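Local coordinates for protein terminal uridylyltransferase 1 (Trypanosoma brucei, PDB 5I49) that adds uridines from UTP to the 3'-hydroxyl of guide RNAs, ribosomal RNAs and some mRNAs during mitochondrial RNA editing, at residues 106-111 / 122-127. Residues are numbered along the deposited sequence; the frame is centred on the assembly and turned at random.
With 2KH (5'-O-[(S)-hydroxy{[(S)-hydroxy(phosphonooxy)phosphoryl]amino}phosphoryl]uridine), chain C.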
loop_
_atom_site.group_PDB
_atom_site.type_symbol
_atom_site.label_atom_id
_atom_site.label_comp_id
_atom_site.label_asym_id
_atom_site.label_seq_id
_atom_site.Cartn_x
_atom_site.Cartn_y
_atom_site.Cartn_z
ATOM N N VAL A 106 15.087 5.552 -5.275
ATOM C CA VAL A 106 14.047 4.920 -4.460
ATOM C C VAL A 106 12.728 5.690 -4.554
ATOM O O VAL A 106 12.705 6.909 -4.375
ATOM C CB VAL A 106 14.464 4.852 -2.982
ATOM C CG1 VAL A 106 13.358 4.189 -2.140
ATOM C CG2 VAL A 106 15.758 4.067 -2.833
ATOM N N PHE A 107 11.638 4.976 -4.837
ATOM C CA PHE A 107 10.324 5.593 -4.979
ATOM C C PHE A 107 9.473 5.003 -3.870
ATOM O O PHE A 107 9.505 3.792 -3.660
ATOM C CB PHE A 107 9.691 5.188 -6.320
ATOM C CG PHE A 107 10.472 5.633 -7.549
ATOM C CD1 PHE A 107 11.690 5.043 -7.880
ATOM C CD2 PHE A 107 9.956 6.605 -8.398
ATOM C CE1 PHE A 107 12.395 5.449 -9.021
ATOM C CE2 PHE A 107 10.646 7.010 -9.547
ATOM C CZ PHE A 107 11.867 6.433 -9.855
ATOM N N ILE A 108 8.708 5.824 -3.155
ATOM C CA ILE A 108 7.687 5.250 -2.266
ATOM C C ILE A 108 6.420 5.011 -3.090
ATOM O O ILE A 108 6.065 5.842 -3.934
ATOM C CB ILE A 108 7.388 6.171 -1.071
ATOM C CG1 ILE A 108 8.590 6.219 -0.137
ATOM C CG2 ILE A 108 6.153 5.678 -0.294
ATOM C CD1 ILE A 108 8.477 7.240 0.955
ATOM N N PHE A 109 5.744 3.877 -2.888
ATOM C CA PHE A 109 4.404 3.714 -3.468
ATOM C C PHE A 109 3.446 3.148 -2.421
ATOM O O PHE A 109 3.816 3.013 -1.252
ATOM C CB PHE A 109 4.402 2.887 -4.781
ATOM C CG PHE A 109 4.802 1.429 -4.614
ATOM C CD1 PHE A 109 6.150 1.071 -4.540
ATOM C CD2 PHE A 109 3.838 0.426 -4.574
ATOM C CE1 PHE A 109 6.529 -0.265 -4.407
ATOM C CE2 PHE A 109 4.201 -0.918 -4.433
ATOM C CZ PHE A 109 5.557 -1.264 -4.349
ATOM N N GLY A 110 2.221 2.838 -2.826
ATOM C CA GLY A 110 1.280 2.256 -1.888
ATOM C C GLY A 110 0.462 3.316 -1.175
ATOM O O GLY A 110 0.210 4.386 -1.740
ATOM N N SER A 111 0.069 3.038 0.068
ATOM C CA SER A 111 -0.925 3.866 0.753
ATOM C C SER A 111 -0.548 5.328 1.014
ATOM O O SER A 111 -1.418 6.190 0.951
ATOM C CB SER A 111 -1.399 3.197 2.053
ATOM O OG SER A 111 -0.424 3.322 3.071
ATOM N N ALA A 122 1.725 1.971 9.467
ATOM C CA ALA A 122 1.490 1.196 8.244
ATOM C C ALA A 122 2.814 0.936 7.534
ATOM O O ALA A 122 3.652 1.834 7.463
ATOM C CB ALA A 122 0.556 1.943 7.327
ATOM N N ASP A 123 3.035 -0.268 7.008
ATOM C CA ASP A 123 4.336 -0.456 6.356
ATOM C C ASP A 123 4.446 0.377 5.079
ATOM O O ASP A 123 3.440 0.767 4.480
ATOM C CB ASP A 123 4.749 -1.926 6.165
ATOM C CG ASP A 123 3.681 -2.768 5.534
ATOM O OD1 ASP A 123 2.905 -2.239 4.715
ATOM O OD2 ASP A 123 3.635 -3.979 5.851
ATOM N N ILE A 124 5.675 0.701 4.706
ATOM C CA ILE A 124 5.928 1.573 3.565
ATOM C C ILE A 124 6.414 0.685 2.435
ATOM O O ILE A 124 7.169 -0.244 2.691
ATOM C CB ILE A 124 7.031 2.573 3.934
ATOM C CG1 ILE A 124 6.504 3.579 4.970
ATOM C CG2 ILE A 124 7.583 3.276 2.695
ATOM C CD1 ILE A 124 5.434 4.533 4.431
ATOM N N ASP A 125 5.971 0.941 1.204
ATOM C CA ASP A 125 6.472 0.207 0.034
ATOM C C ASP A 125 7.543 1.024 -0.677
ATOM O O ASP A 125 7.302 2.170 -1.053
ATOM C CB ASP A 125 5.325 -0.082 -0.952
ATOM C CG ASP A 125 4.430 -1.226 -0.499
ATOM O OD1 ASP A 125 4.963 -2.314 -0.218
ATOM O OD2 ASP A 125 3.193 -1.042 -0.441
ATOM N N PHE A 126 8.734 0.452 -0.856
ATOM C CA PHE A 126 9.785 1.142 -1.583
ATOM C C PHE A 126 10.040 0.381 -2.881
ATOM O O PHE A 126 10.152 -0.859 -2.874
ATOM C CB PHE A 126 11.095 1.143 -0.798
ATOM C CG PHE A 126 11.099 1.989 0.443
ATOM C CD1 PHE A 126 10.942 3.375 0.373
ATOM C CD2 PHE A 126 11.354 1.402 1.686
ATOM C CE1 PHE A 126 10.994 4.154 1.526
ATOM C CE2 PHE A 126 11.416 2.182 2.843
ATOM C CZ PHE A 126 11.232 3.554 2.762
ATOM N N ALA A 127 10.131 1.110 -3.988
ATOM C CA ALA A 127 10.566 0.508 -5.255
ATOM C C ALA A 127 11.938 1.072 -5.594
ATOM O O ALA A 127 12.159 2.277 -5.474
ATOM C CB ALA A 127 9.593 0.823 -6.358
HETATM P PA 2KH C . -2.129 -3.133 -0.926
HETATM O O1A 2KH C . -1.060 -3.896 -0.185
HETATM O O2A 2KH C . -3.319 -4.120 -1.376
HETATM N N3A 2KH C . -2.702 -1.822 -0.058
HETATM O "O5'" 2KH C . -1.537 -2.560 -2.253
HETATM P PB 2KH C . -2.143 -1.552 1.479
HETATM O O1B 2KH C . -2.476 -0.095 1.813
HETATM O O2B 2KH C . -0.599 -1.724 1.635
HETATM O O3B 2KH C . -2.984 -2.382 2.558
HETATM P PG 2KH C . -2.657 -3.792 3.211
HETATM O O1G 2KH C . -2.622 -3.632 4.707
HETATM O O2G 2KH C . -1.350 -4.343 2.722
HETATM O O3G 2KH C . -3.746 -4.724 2.826
HETATM C "C5'" 2KH C . -0.457 -1.604 -2.209
HETATM C "C4'" 2KH C . 0.038 -1.188 -3.518
HETATM O "O4'" 2KH C . 0.527 -2.343 -4.200
HETATM C "C1'" 2KH C . 0.138 -2.256 -5.562
HETATM C "C2'" 2KH C . -0.530 -0.943 -5.694
HETATM O "O2'" 2KH C . 0.396 0.061 -6.007
HETATM C "C3'" 2KH C . -1.065 -0.682 -4.387
HETATM O "O3'" 2KH C . -1.303 0.684 -4.203
HETATM N N1 2KH C . -0.687 -3.353 -5.920
HETATM C C6 2KH C . -1.327 -4.088 -4.967
HETATM C C2 2KH C . -0.826 -3.684 -7.223
HETATM O O2 2KH C . -0.243 -3.027 -8.095
HETATM N N3 2KH C . -1.596 -4.713 -7.605
HETATM C C4 2KH C . -2.261 -5.469 -6.707
HETATM O O4 2KH C . -3.070 -6.557 -7.139
HETATM C C5 2KH C . -2.143 -5.166 -5.346
HETATM O O HOH W 1 0.925 0.423 0.931
#
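F109 lays its ring against D125: CB of D125 stands 3.5 Å from the ring centroid, only 9° off the normal, a CH-pi contact. A chi1 of 66° places CG of F109 between the backbone N and the carbonyl carbon, turning the ring over D125 CB. CE1 of F109 also meets CB of A127 at 3.8 Å, while its CD2 lies 3.7 Å from O2' of the bound UTP analogue, which comes up at the ring edge. On the other face of the sheet, CG1 of I108 packs against CE1 of F126 at 3.6 Å, the two side chains running alongside each other; V106 CG1 touches CD1 of the same ring, and I124 CG2 sits over one of its faces toward the rim. The antiparallel backbones are clasped by a reciprocal pair of nearly straight hydrogen bonds between F107 and A127, each 2.8 Å from N to O.

Next to G110, a water accepts from S111 N (2.9 Å) and lies within hydrogen-bonding distance of D125 OD2 and the analogue's O2B, linking strand, helix start and phosphate. G110, whose N bonds S297 OG, occupies the N-cap. D123 and D125 probably bind the catalytic metal of this nucleotidyltransferase palm, as in relatives; here a magnesium ion lies about 4 Å from the D125 side chain, too far for a coordination bond. Strand 105-109 is one of two edge strands of its five-stranded mixed sheet, and 124-129 separates it from strand 285-288, which runs parallel to 124-129 and carries D286; helix 80-100 packs on V106, I108 and F126, helix 292-304 on F107 and F109.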